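Putative Phosphate (Eubacterium rectale, PDB 3DAO) probably hydrolyses phosphate esters as a haloacid dehalogenase-like hydrolase, though its natural substrate is not established. Local coordinates at residues Thr26-Thr31 with Lys71-Ile76; Thr88-Pro93 with Ser217-Arg222; Gly109-Val114 with Asp156-Leu161. All blocks are in the same frame, centred on the assembly; numbering follows the deposited sequence.

Interaction 1. Residues Thr26-Thr31 with Lys71-Ile76; sequences TDIDGT and KLFAPI
I28 meets L72 and F73 through the two branches of its side chain. Methyl CG2 of I28 reaches tip to tip toward L72 CD2, and the two carbons stand 3.5 Å apart, a close methyl-methyl contact. CG2 lies opposite the backbone N and CG1 beside it (chi1 -58°), which sends the longer branch to the ring. There I28 CD1 sits 4.1 Å from F73 CE1, at the ring edge and near its plane. The side chains of I28 and F73 run past each other in opposite directions. All three residues are buried, and no hydrogen bond crosses the contact.

V60 of strand 57-61 touches both I28 and F73, and M45 of helix 42-53 also packs on F73. F73 is the first residue to leave helical angles after helix 66-72. On the other side, the loop of I28 is folded by its own bonds. T31 N bonds I28 O at 3.0 Å. T31 OG1 lies 2.6 Å from D27 OD1, which it meets from above the carboxylate plane. D27 OD2 forms a salt bridge with K212, and D29 OD1 pairs with R64. The loop leaves the end of strand 23-26 and carries D27, D29 and T31, a pattern consistent with the DxDx(T/V) motif of haloacid dehalogenase-like active sites.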
ATOM      1  N   THR A  26      -1.520   7.882   8.126  1.00 16.21           N
ATOM      2  CA  THR A  26      -0.294   7.221   8.515  1.00 16.80           C
ATOM      3  C   THR A  26      -0.131   5.881   7.841  1.00 18.04           C
ATOM      4  O   THR A  26      -1.127   5.179   7.596  1.00 17.34           O
ATOM      5  CB  THR A  26      -0.204   7.019  10.060  1.00 16.99           C
ATOM      6  OG1 THR A  26       1.060   6.434  10.397  1.00 18.13           O
ATOM      7  CG2 THR A  26      -1.313   6.099  10.600  1.00 13.78           C
ATOM      8  N   ASP A  27       1.117   5.557   7.451  1.00 17.82           N
ATOM      9  CA  ASP A  27       1.379   4.179   7.039  1.00 19.68           C
ATOM     10  C   ASP A  27       1.640   3.382   8.320  1.00 19.14           C
ATOM     11  O   ASP A  27       1.543   3.906   9.435  1.00 18.19           O
ATOM     12  CB  ASP A  27       2.376   3.936   5.861  1.00 22.84           C
ATOM     13  CG  ASP A  27       3.731   4.551   6.047  1.00 29.90           C
ATOM     14  OD1 ASP A  27       4.016   5.056   7.144  1.00 29.29           O
ATOM     15  OD2 ASP A  27       4.535   4.487   5.061  1.00 26.72           O
ATOM     16  N   ILE A  28       1.937   2.113   8.146  1.00 19.28           N
ATOM     17  CA  ILE A  28       2.005   1.206   9.250  1.00 20.49           C
ATOM     18  C   ILE A  28       3.364   0.604   9.486  1.00 20.43           C
ATOM     19  O   ILE A  28       3.965   0.735  10.569  1.00 20.29           O
ATOM     20  CB  ILE A  28       0.996   0.042   8.990  1.00 22.51           C
ATOM     21  CG1 ILE A  28      -0.425   0.616   8.823  1.00 23.58           C
ATOM     22  CG2 ILE A  28       1.061  -1.015  10.092  1.00 20.10           C
ATOM     23  CD1 ILE A  28      -1.478  -0.403   8.432  1.00 21.65           C
ATOM     24  N   ASP A  29       3.822  -0.086   8.461  1.00 20.41           N
ATOM     25  CA  ASP A  29       5.042  -0.888   8.567  1.00 21.23           C
ATOM     26  C   ASP A  29       6.327  -0.097   8.637  1.00 22.65           C
ATOM     27  O   ASP A  29       6.770   0.547   7.681  1.00 24.37           O
ATOM     28  CB  ASP A  29       5.076  -1.937   7.477  1.00 21.62           C
ATOM     29  CG  ASP A  29       3.962  -2.968   7.637  1.00 23.23           C
ATOM     30  OD1 ASP A  29       3.916  -3.689   8.654  1.00 23.08           O
ATOM     31  OD2 ASP A  29       3.154  -3.090   6.701  1.00 24.71           O
ATOM     32  N   GLY A  30       6.904  -0.153   9.823  1.00 20.98           N
ATOM     33  CA  GLY A  30       8.131   0.566  10.118  1.00 21.29           C
ATOM     34  C   GLY A  30       7.822   1.952  10.615  1.00 20.29           C
ATOM     35  O   GLY A  30       8.719   2.720  10.904  1.00 20.44           O
ATOM     36  N   THR A  31       6.533   2.264  10.714  1.00 19.40           N
ATOM     37  CA  THR A  31       6.090   3.597  11.185  1.00 19.11           C
ATOM     38  C   THR A  31       5.441   3.491  12.555  1.00 19.58           C
ATOM     39  O   THR A  31       5.837   4.179  13.489  1.00 19.36           O
ATOM     40  CB  THR A  31       5.105   4.244  10.189  1.00 21.12           C
ATOM     41  OG1 THR A  31       5.803   4.516   8.957  1.00 20.31           O
ATOM     42  CG2 THR A  31       4.547   5.535  10.697  1.00 17.59           C
ATOM     43  N   LYS A  71      -7.597  -5.831  10.784  1.00 20.62           N
ATOM     44  CA  LYS A  71      -7.272  -6.642  11.983  1.00 21.43           C
ATOM     45  C   LYS A  71      -6.388  -5.876  12.978  1.00 19.36           C
ATOM     46  O   LYS A  71      -6.635  -5.855  14.173  1.00 18.21           O
ATOM     47  CB  LYS A  71      -6.580  -7.956  11.590  1.00 22.97           C
ATOM     48  CG  LYS A  71      -7.483  -8.960  10.908  1.00 29.91           C
ATOM     49  CD  LYS A  71      -6.671 -10.203  10.491  1.00 37.53           C
ATOM     50  CE  LYS A  71      -7.393 -11.059   9.470  1.00 44.31           C
ATOM     51  NZ  LYS A  71      -6.469 -12.116   8.919  1.00 51.01           N
ATOM     52  N   LEU A  72      -5.375  -5.201  12.467  1.00 18.49           N
ATOM     53  CA  LEU A  72      -4.461  -4.483  13.329  1.00 18.04           C
ATOM     54  C   LEU A  72      -5.201  -3.383  14.129  1.00 17.36           C
ATOM     55  O   LEU A  72      -4.885  -3.117  15.280  1.00 19.08           O
ATOM     56  CB  LEU A  72      -3.342  -3.850  12.510  1.00 20.52           C
ATOM     57  CG  LEU A  72      -2.239  -3.121  13.273  1.00 19.67           C
ATOM     58  CD1 LEU A  72      -1.437  -4.107  14.113  1.00 22.05           C
ATOM     59  CD2 LEU A  72      -1.340  -2.334  12.265  1.00 22.08           C
ATOM     60  N   PHE A  73      -6.191  -2.776  13.496  1.00 17.30           N
ATOM     61  CA  PHE A  73      -6.946  -1.685  14.118  1.00 15.40           C
ATOM     62  C   PHE A  73      -8.322  -2.148  14.647  1.00 16.33           C
ATOM     63  O   PHE A  73      -9.258  -1.356  14.834  1.00 16.29           O
ATOM     64  CB  PHE A  73      -7.122  -0.513  13.162  1.00 15.68           C
ATOM     65  CG  PHE A  73      -5.853   0.262  12.906  1.00 17.72           C
ATOM     66  CD1 PHE A  73      -4.975  -0.143  11.905  1.00 15.67           C
ATOM     67  CD2 PHE A  73      -5.541   1.374  13.655  1.00 19.01           C
ATOM     68  CE1 PHE A  73      -3.818   0.572  11.659  1.00 15.81           C
ATOM     69  CE2 PHE A  73      -4.365   2.083  13.432  1.00 23.59           C
ATOM     70  CZ  PHE A  73      -3.510   1.682  12.423  1.00 17.98           C
ATOM     71  N   ALA A  74      -8.403  -3.439  14.895  1.00 16.94           N
ATOM     72  CA  ALA A  74      -9.658  -4.096  15.274  1.00 17.58           C
ATOM     73  C   ALA A  74     -10.526  -3.335  16.295  1.00 17.96           C
ATOM     74  O   ALA A  74     -11.726  -3.210  16.084  1.00 18.51           O
ATOM     75  CB  ALA A  74      -9.398  -5.528  15.790  1.00 17.92           C
ATOM     76  N   PRO A  75      -9.922  -2.817  17.370  1.00 18.17           N
ATOM     77  CA  PRO A  75     -10.774  -2.184  18.429  1.00 16.98           C
ATOM     78  C   PRO A  75     -11.537  -0.954  17.996  1.00 18.35           C
ATOM     79  O   PRO A  75     -12.590  -0.641  18.576  1.00 18.86           O
ATOM     80  CB  PRO A  75      -9.765  -1.865  19.542  1.00 15.88           C
ATOM     81  CG  PRO A  75      -8.627  -2.819  19.342  1.00 18.46           C
ATOM     82  CD  PRO A  75      -8.536  -2.988  17.819  1.00 18.00           C
ATOM     83  N   ILE A  76     -11.004  -0.228  16.995  1.00 17.07           N
ATOM     84  CA  ILE A  76     -11.649   0.975  16.475  1.00 16.55           C
ATOM     85  C   ILE A  76     -11.838   0.943  14.969  1.00 15.97           C
ATOM     86  O   ILE A  76     -12.014   1.983  14.341  1.00 15.65           O
ATOM     87  CB  ILE A  76     -10.891   2.286  16.852  1.00 17.83           C
ATOM     88  CG1 ILE A  76      -9.451   2.259  16.313  1.00 19.83           C
ATOM     89  CG2 ILE A  76     -10.899   2.469  18.378  1.00 23.24           C
ATOM     90  CD1 ILE A  76      -8.680   3.547  16.443  1.00 20.74           C
TER

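Interaction 2. Residues Thr88-Pro93 with Ser217-Arg222; sequences TVVRTP and SYLIDR
V90 and L219 bring the two backbones closest, with their CA atoms 8.1 Å apart. V90 lies in the short strand 89-91, L219 in the last turns of helix 212-222. A classic beta bulge opens the strand: T88 and V89 both face T84. V90 turns its side chain to the helix, while R91 next to it points away and makes a cation-pi contact with F66.

One methyl group does the touching. V90 CG1 is opposite the backbone N (chi1 -178°), a setting that places it against two successive helix residues. V90 CG1 lies 3.7 Å from L219 CD2, and the two side chains lie alongside, running in opposite directions. V90 CG1 is also 4.0 Å from Y218 CD2 and approaches that ring obliquely. The strand end is tied down separately: R91 NE bonds T92 O at 3.0 Å, in the guanidinium plane and nearly straight at 171°.

A215 of the helix also touches V90. L219 reaches L81 and Y218 reaches L97, on the strands flanking 89-91. The arrangement is a helix laid on one face of a mixed sheet, as in the Rossmann-like alpha/beta core of haloacid dehalogenase-like hydrolases.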
ATOM      1  N   THR A  88      -4.279   1.510  -4.296  1.00 16.02           N
ATOM      2  CA  THR A  88      -5.139   0.995  -5.357  1.00 15.79           C
ATOM      3  C   THR A  88      -6.591   0.805  -4.914  1.00 18.17           C
ATOM      4  O   THR A  88      -7.500   0.638  -5.740  1.00 17.56           O
ATOM      5  CB  THR A  88      -4.623  -0.338  -5.931  1.00 18.10           C
ATOM      6  OG1 THR A  88      -4.446  -1.295  -4.877  1.00 14.38           O
ATOM      7  CG2 THR A  88      -3.315  -0.137  -6.716  1.00 16.80           C
ATOM      8  N   VAL A  89      -6.791   0.877  -3.590  1.00 16.83           N
ATOM      9  CA  VAL A  89      -8.140   0.782  -3.000  1.00 16.38           C
ATOM     10  C   VAL A  89      -8.286   1.765  -1.843  1.00 16.16           C
ATOM     11  O   VAL A  89      -7.369   1.895  -1.011  1.00 15.08           O
ATOM     12  CB  VAL A  89      -8.436  -0.619  -2.451  1.00 17.51           C
ATOM     13  CG1 VAL A  89      -9.929  -0.773  -2.082  1.00 20.99           C
ATOM     14  CG2 VAL A  89      -8.002  -1.714  -3.430  1.00 18.65           C
ATOM     15  N   VAL A  90      -9.423   2.461  -1.871  1.00 15.97           N
ATOM     16  CA  VAL A  90      -9.858   3.415  -0.854  1.00 15.84           C
ATOM     17  C   VAL A  90     -11.251   2.959  -0.382  1.00 18.78           C
ATOM     18  O   VAL A  90     -12.182   2.807  -1.173  1.00 19.42           O
ATOM     19  CB  VAL A  90      -9.978   4.836  -1.402  1.00 15.88           C
ATOM     20  CG1 VAL A  90     -10.390   5.836  -0.293  1.00 17.07           C
ATOM     21  CG2 VAL A  90      -8.704   5.292  -2.130  1.00 17.82           C
ATOM     22  N   ARG A  91     -11.383   2.744   0.917  1.00 17.16           N
ATOM     23  CA  ARG A  91     -12.618   2.199   1.464  1.00 17.98           C
ATOM     24  C   ARG A  91     -12.906   2.586   2.904  1.00 18.34           C
ATOM     25  O   ARG A  91     -12.013   2.971   3.698  1.00 18.85           O
ATOM     26  CB  ARG A  91     -12.608   0.664   1.333  1.00 18.68           C
ATOM     27  CG  ARG A  91     -11.516  -0.122   2.082  1.00 19.39           C
ATOM     28  CD  ARG A  91     -11.903  -1.598   1.958  1.00 27.02           C
ATOM     29  NE  ARG A  91     -13.217  -1.759   2.591  1.00 35.83           N
ATOM     30  CZ  ARG A  91     -13.992  -2.827   2.510  1.00 37.04           C
ATOM     31  NH1 ARG A  91     -13.654  -3.892   1.755  1.00 31.24           N
ATOM     32  NH2 ARG A  91     -15.134  -2.809   3.165  1.00 41.01           N
ATOM     33  N   THR A  92     -14.182   2.465   3.214  1.00 19.27           N
ATOM     34  CA  THR A  92     -14.680   2.691   4.547  1.00 19.78           C
ATOM     35  C   THR A  92     -14.718   1.289   5.103  1.00 21.43           C
ATOM     36  O   THR A  92     -14.399   0.333   4.411  1.00 21.69           O
ATOM     37  CB  THR A  92     -16.109   3.336   4.579  1.00 21.38           C
ATOM     38  OG1 THR A  92     -17.085   2.323   4.340  1.00 22.94           O
ATOM     39  CG2 THR A  92     -16.268   4.451   3.552  1.00 21.57           C
ATOM     40  N   PRO A  93     -15.091   1.142   6.365  1.00 22.46           N
ATOM     41  CA  PRO A  93     -15.130  -0.192   6.889  1.00 24.12           C
ATOM     42  C   PRO A  93     -16.157  -1.062   6.212  1.00 26.90           C
ATOM     43  O   PRO A  93     -16.038  -2.274   6.235  1.00 29.91           O
ATOM     44  CB  PRO A  93     -15.549   0.013   8.362  1.00 24.11           C
ATOM     45  CG  PRO A  93     -15.208   1.386   8.677  1.00 21.47           C
ATOM     46  CD  PRO A  93     -15.241   2.170   7.406  1.00 22.90           C
ATOM     47  N   SER A 217      -5.418  11.967  -1.970  1.00 19.84           N
ATOM     48  CA  SER A 217      -6.000  13.171  -2.563  1.00 21.87           C
ATOM     49  C   SER A 217      -7.481  12.986  -2.858  1.00 22.86           C
ATOM     50  O   SER A 217      -8.278  13.915  -2.743  1.00 23.19           O
ATOM     51  CB  SER A 217      -5.264  13.543  -3.851  1.00 22.97           C
ATOM     52  OG  SER A 217      -3.937  13.890  -3.560  1.00 28.62           O
ATOM     53  N   TYR A 218      -7.830  11.761  -3.226  1.00 22.89           N
ATOM     54  CA  TYR A 218      -9.208  11.385  -3.486  1.00 22.38           C
ATOM     55  C   TYR A 218     -10.072  11.645  -2.250  1.00 22.20           C
ATOM     56  O   TYR A 218     -11.182  12.240  -2.335  1.00 20.88           O
ATOM     57  CB  TYR A 218      -9.326   9.923  -3.950  1.00 22.78           C
ATOM     58  CG  TYR A 218     -10.723   9.427  -3.889  1.00 21.06           C
ATOM     59  CD1 TYR A 218     -11.598   9.619  -4.958  1.00 26.79           C
ATOM     60  CD2 TYR A 218     -11.225   8.837  -2.734  1.00 23.34           C
ATOM     61  CE1 TYR A 218     -12.897   9.191  -4.871  1.00 25.68           C
ATOM     62  CE2 TYR A 218     -12.510   8.420  -2.644  1.00 25.78           C
ATOM     63  CZ  TYR A 218     -13.355   8.609  -3.711  1.00 23.92           C
ATOM     64  OH  TYR A 218     -14.641   8.185  -3.587  1.00 33.14           O
ATOM     65  N   LEU A 219      -9.540  11.224  -1.099  1.00 20.79           N
ATOM     66  CA  LEU A 219     -10.221  11.417   0.175  1.00 20.67           C
ATOM     67  C   LEU A 219     -10.261  12.877   0.582  1.00 20.51           C
ATOM     68  O   LEU A 219     -11.297  13.361   1.053  1.00 21.86           O
ATOM     69  CB  LEU A 219      -9.611  10.598   1.311  1.00 20.17           C
ATOM     70  CG  LEU A 219      -9.959   9.118   1.352  1.00 20.67           C
ATOM     71  CD1 LEU A 219      -9.227   8.405   2.524  1.00 18.75           C
ATOM     72  CD2 LEU A 219     -11.507   8.906   1.393  1.00 19.29           C
ATOM     73  N   ILE A 220      -9.137  13.565   0.408  1.00 20.36           N
ATOM     74  CA  ILE A 220      -9.045  14.967   0.793  1.00 22.40           C
ATOM     75  C   ILE A 220     -10.124  15.750   0.061  1.00 24.95           C
ATOM     76  O   ILE A 220     -10.867  16.536   0.665  1.00 26.76           O
ATOM     77  CB  ILE A 220      -7.675  15.570   0.517  1.00 21.60           C
ATOM     78  CG1 ILE A 220      -6.653  15.005   1.515  1.00 19.66           C
ATOM     79  CG2 ILE A 220      -7.746  17.087   0.668  1.00 26.53           C
ATOM     80  CD1 ILE A 220      -5.187  15.187   1.090  1.00 18.35           C
ATOM     81  N   ASP A 221     -10.245  15.461  -1.229  1.00 25.88           N
ATOM     82  CA  ASP A 221     -11.231  16.123  -2.074  1.00 27.49           C
ATOM     83  C   ASP A 221     -12.612  15.743  -1.643  1.00 27.52           C
ATOM     84  O   ASP A 221     -13.492  16.576  -1.603  1.00 27.98           O
ATOM     85  CB  ASP A 221     -11.100  15.736  -3.532  1.00 27.58           C
ATOM     86  CG  ASP A 221     -12.269  16.244  -4.368  1.00 37.41           C
ATOM     87  OD1 ASP A 221     -12.278  17.471  -4.649  1.00 41.82           O
ATOM     88  OD2 ASP A 221     -13.169  15.427  -4.732  1.00 34.11           O
ATOM     89  N   ARG A 222     -12.804  14.458  -1.365  1.00 26.65           N
ATOM     90  CA  ARG A 222     -14.126  13.946  -0.994  1.00 27.50           C
ATOM     91  C   ARG A 222     -14.688  14.644   0.216  1.00 27.30           C
ATOM     92  O   ARG A 222     -15.898  14.848   0.341  1.00 26.11           O
ATOM     93  CB  ARG A 222     -14.073  12.448  -0.676  1.00 26.65           C
ATOM     94  CG  ARG A 222     -15.415  11.867  -0.243  1.00 32.05           C
ATOM     95  CD  ARG A 222     -15.342  10.373  -0.183  1.00 33.81           C
ATOM     96  NE  ARG A 222     -16.589   9.720   0.216  1.00 36.19           N
ATOM     97  CZ  ARG A 222     -17.507   9.274  -0.639  1.00 36.25           C
ATOM     98  NH1 ARG A 222     -17.345   9.424  -1.943  1.00 36.45           N
ATOM     99  NH2 ARG A 222     -18.596   8.676  -0.186  1.00 39.53           N
TER

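Interaction 3. Residues Gly109-Val114 with Asp156-Leu161; sequences GMCRMV and DDITRL
T159 OG1 is held by three partners, and two of them link it to R112. T159 OG1 donates to D157 OD1 at 2.6 Å and accepts from two waters. One water accepts from R112 NE at 2.7 Å; the other accepts only weakly from R112 NH2. Both waters lie at the edge of the guanidinium group, in its plane. No direct hydrogen bond joins the two segments.

D157 OD1 also accepts from T159 N, which makes an Asx turn at the start of the 3-10 segment 158-160. The hydroxyl and the amide reach that oxygen from the same face of the carboxylate plane. With chi1 at 68°, the T159 hydroxyl sits between its backbone N and carbonyl carbon, and CG2 is turned to the helix. T159 CG2 lies 3.6 Å from C111 CB.

This contact joins helix 104-117 to the loop between strands 152-154 and 168-172, in the alpha/beta domain built on the six-stranded mixed sheet. That domain is consistent with a C2-type cap of the family.

With an alanine in place of T159, the two waters and D157 OD1 would probably lose their shared hydroxyl partner, and a gap would be likely to open beside C111.

Deeper in, C111 SG packs on I158 CG2 at 3.7 Å. C111 also touches Y123 and F169 of the sheet, and I158 touches A125. K108, on the same helix, bonds the carbonyl oxygens of T159 and L161.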
ATOM      1  N   GLY A 109      -2.203  -8.495 -21.219  1.00 15.77           N
ATOM      2  CA  GLY A 109      -1.045  -8.271 -22.093  1.00 15.65           C
ATOM      3  C   GLY A 109       0.278  -8.610 -21.387  1.00 15.08           C
ATOM      4  O   GLY A 109       1.203  -9.227 -21.961  1.00 13.59           O
HETATM    5  N   MSE A 110       0.359  -8.193 -20.127  1.00 14.76           N
HETATM    6  CA  MSE A 110       1.529  -8.490 -19.273  1.00 13.05           C
HETATM    7  C   MSE A 110       1.675  -9.996 -19.091  1.00 13.25           C
HETATM    8  O   MSE A 110       2.777 -10.530 -19.192  1.00 16.07           O
HETATM    9  CB  MSE A 110       1.432  -7.800 -17.929  1.00 13.66           C
HETATM   10  CG  MSE A 110       1.621  -6.320 -18.047  1.00 13.02           C
HETATM   11 SE   MSE A 110       1.201  -5.462 -16.373  1.00 14.73          SE
HETATM   12  CE  MSE A 110       1.901  -3.658 -16.763  1.00 19.49           C
ATOM     13  N   CYS A 111       0.567 -10.655 -18.796  1.00 13.36           N
ATOM     14  CA  CYS A 111       0.554 -12.119 -18.613  1.00 13.68           C
ATOM     15  C   CYS A 111       1.141 -12.795 -19.850  1.00 14.03           C
ATOM     16  O   CYS A 111       2.015 -13.657 -19.780  1.00 12.98           O
ATOM     17  CB  CYS A 111      -0.867 -12.652 -18.449  1.00 15.04           C
ATOM     18  SG  CYS A 111      -1.709 -12.394 -16.848  1.00 21.33           S
ATOM     19  N   ARG A 112       0.601 -12.429 -21.014  1.00 14.40           N
ATOM     20  CA  ARG A 112       1.049 -13.065 -22.284  1.00 14.40           C
ATOM     21  C   ARG A 112       2.495 -12.851 -22.554  1.00 14.52           C
ATOM     22  O   ARG A 112       3.215 -13.784 -22.965  1.00 16.69           O
ATOM     23  CB  ARG A 112       0.211 -12.581 -23.471  1.00 13.04           C
ATOM     24  CG  ARG A 112      -1.196 -13.014 -23.321  1.00 16.20           C
ATOM     25  CD  ARG A 112      -2.088 -12.506 -24.432  1.00 24.99           C
ATOM     26  NE  ARG A 112      -3.456 -12.946 -24.198  1.00 26.00           N
ATOM     27  CZ  ARG A 112      -4.453 -12.104 -23.952  1.00 27.24           C
ATOM     28  NH1 ARG A 112      -4.278 -10.800 -24.061  1.00 28.01           N
ATOM     29  NH2 ARG A 112      -5.640 -12.575 -23.713  1.00 26.55           N
HETATM   30  N   MSE A 113       2.960 -11.650 -22.234  1.00 15.36           N
HETATM   31  CA  MSE A 113       4.360 -11.312 -22.458  1.00 13.93           C
HETATM   32  C   MSE A 113       5.286 -12.086 -21.523  1.00 14.17           C
HETATM   33  O   MSE A 113       6.334 -12.590 -21.948  1.00 13.19           O
HETATM   34  CB  MSE A 113       4.623  -9.817 -22.354  1.00 13.65           C
HETATM   35  CG  MSE A 113       6.103  -9.482 -22.427  1.00 16.93           C
HETATM   36 SE   MSE A 113       6.457  -7.570 -22.473  1.00 16.97          SE
HETATM   37  CE  MSE A 113       5.726  -7.097 -24.231  1.00 19.80           C
ATOM     38  N   VAL A 114       4.903 -12.196 -20.249  1.00 13.74           N
ATOM     39  CA  VAL A 114       5.774 -12.903 -19.307  1.00 12.44           C
ATOM     40  C   VAL A 114       5.832 -14.381 -19.696  1.00 14.33           C
ATOM     41  O   VAL A 114       6.891 -14.989 -19.765  1.00 15.21           O
ATOM     42  CB  VAL A 114       5.347 -12.689 -17.856  1.00 13.57           C
ATOM     43  CG1 VAL A 114       6.252 -13.542 -16.893  1.00 15.24           C
ATOM     44  CG2 VAL A 114       5.425 -11.186 -17.512  1.00 13.88           C
ATOM     45  N   ASP A 156      -6.171 -22.156 -13.822  1.00 22.39           N
ATOM     46  CA  ASP A 156      -5.421 -22.735 -14.943  0.50 22.87           C
ATOM     47  C   ASP A 156      -4.780 -21.680 -15.829  1.00 22.44           C
ATOM     48  O   ASP A 156      -3.677 -21.875 -16.331  1.00 22.20           O
ATOM     49  CB  ASP A 156      -6.307 -23.644 -15.829  0.50 23.23           C
ATOM     50  CG  ASP A 156      -5.519 -24.320 -16.937  0.50 27.09           C
ATOM     51  OD1 ASP A 156      -4.582 -25.088 -16.637  0.50 28.33           O
ATOM     52  OD2 ASP A 156      -5.823 -24.082 -18.126  0.50 32.09           O
ATOM     53  N   ASP A 157      -5.482 -20.574 -16.014  1.00 20.62           N
ATOM     54  CA  ASP A 157      -5.030 -19.512 -16.936  1.00 20.91           C
ATOM     55  C   ASP A 157      -5.615 -18.166 -16.563  1.00 20.69           C
ATOM     56  O   ASP A 157      -6.796 -17.917 -16.706  1.00 19.95           O
ATOM     57  CB  ASP A 157      -5.434 -19.937 -18.373  1.00 21.58           C
ATOM     58  CG  ASP A 157      -4.947 -19.007 -19.455  1.00 25.46           C
ATOM     59  OD1 ASP A 157      -4.533 -17.855 -19.214  1.00 21.84           O
ATOM     60  OD2 ASP A 157      -5.007 -19.451 -20.624  1.00 26.48           O
ATOM     61  N   ILE A 158      -4.739 -17.296 -16.074  1.00 19.44           N
ATOM     62  CA  ILE A 158      -5.154 -15.967 -15.619  1.00 19.29           C
ATOM     63  C   ILE A 158      -5.789 -15.159 -16.759  1.00 21.04           C
ATOM     64  O   ILE A 158      -6.679 -14.350 -16.524  1.00 21.17           O
ATOM     65  CB  ILE A 158      -3.968 -15.208 -14.955  1.00 17.68           C
ATOM     66  CG1 ILE A 158      -3.604 -15.892 -13.628  1.00 18.06           C
ATOM     67  CG2 ILE A 158      -4.317 -13.817 -14.650  1.00 20.05           C
ATOM     68  CD1 ILE A 158      -2.313 -15.330 -12.984  1.00 20.69           C
ATOM     69  N   THR A 159      -5.368 -15.422 -17.994  1.00 20.49           N
ATOM     70  CA  THR A 159      -5.866 -14.627 -19.133  1.00 22.88           C
ATOM     71  C   THR A 159      -7.282 -15.037 -19.486  1.00 24.90           C
ATOM     72  O   THR A 159      -7.921 -14.397 -20.308  1.00 24.35           O
ATOM     73  CB  THR A 159      -4.995 -14.723 -20.412  1.00 22.28           C
ATOM     74  OG1 THR A 159      -5.081 -16.043 -20.976  1.00 22.75           O
ATOM     75  CG2 THR A 159      -3.540 -14.364 -20.132  1.00 19.50           C
ATOM     76  N   ARG A 160      -7.779 -16.069 -18.829  1.00 25.54           N
ATOM     77  CA  ARG A 160      -9.133 -16.555 -19.088  0.50 27.57           C
ATOM     78  C   ARG A 160     -10.090 -16.075 -18.002  1.00 28.62           C
ATOM     79  O   ARG A 160     -11.275 -16.341 -18.043  1.00 28.54           O
ATOM     80  CB  ARG A 160      -9.152 -18.077 -19.314  0.50 28.00           C
ATOM     81  CG  ARG A 160      -8.408 -18.461 -20.613  0.50 31.30           C
ATOM     82  CD  ARG A 160      -8.658 -19.881 -21.080  0.50 37.54           C
ATOM     83  NE  ARG A 160      -8.206 -20.092 -22.460  0.50 37.20           N
ATOM     84  CZ  ARG A 160      -7.177 -20.852 -22.829  0.50 39.81           C
ATOM     85  NH1 ARG A 160      -6.464 -21.518 -21.920  0.50 38.79           N
ATOM     86  NH2 ARG A 160      -6.874 -20.959 -24.122  0.50 37.03           N
ATOM     87  N   LEU A 161      -9.566 -15.297 -17.063  1.00 27.82           N
ATOM     88  CA  LEU A 161     -10.413 -14.742 -16.014  1.00 27.05           C
ATOM     89  C   LEU A 161     -11.172 -13.533 -16.537  1.00 28.19           C
ATOM     90  O   LEU A 161     -10.728 -12.789 -17.407  1.00 28.08           O
ATOM     91  CB  LEU A 161      -9.623 -14.320 -14.786  1.00 27.43           C
ATOM     92  CG  LEU A 161      -8.838 -15.417 -14.099  1.00 30.20           C
ATOM     93  CD1 LEU A 161      -7.953 -14.810 -13.028  1.00 26.48           C
ATOM     94  CD2 LEU A 161      -9.808 -16.443 -13.509  1.00 31.56           C
TER
HETATM   95  O   HOH W   1      -3.732 -15.613 -23.616  1.00 24.30           O
HETATM   96  O   HOH W   2      -6.875 -15.807 -23.347  1.00 46.67           O

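Overall arrangement
Interactions 1 and 2 both belong to the eight-stranded sheet and its helices, with centres about 17 Å apart. Interaction 1 lies at the loop after strand 23-26 and the end of helix 66-72. Interaction 2 joins strand 89-91 to helix 212-222. Interaction 3 lies in the domain built on the six-stranded sheet; its centre is about 34 Å from that of interaction 1 and about 30 Å from that of interaction 2. Along the chain interaction 1 closes first. Interaction 3 is then nested inside the loop that interaction 2 closes. The second domain is thus an insertion in the core, consistent with a cap over a haloacid dehalogenase-like active site.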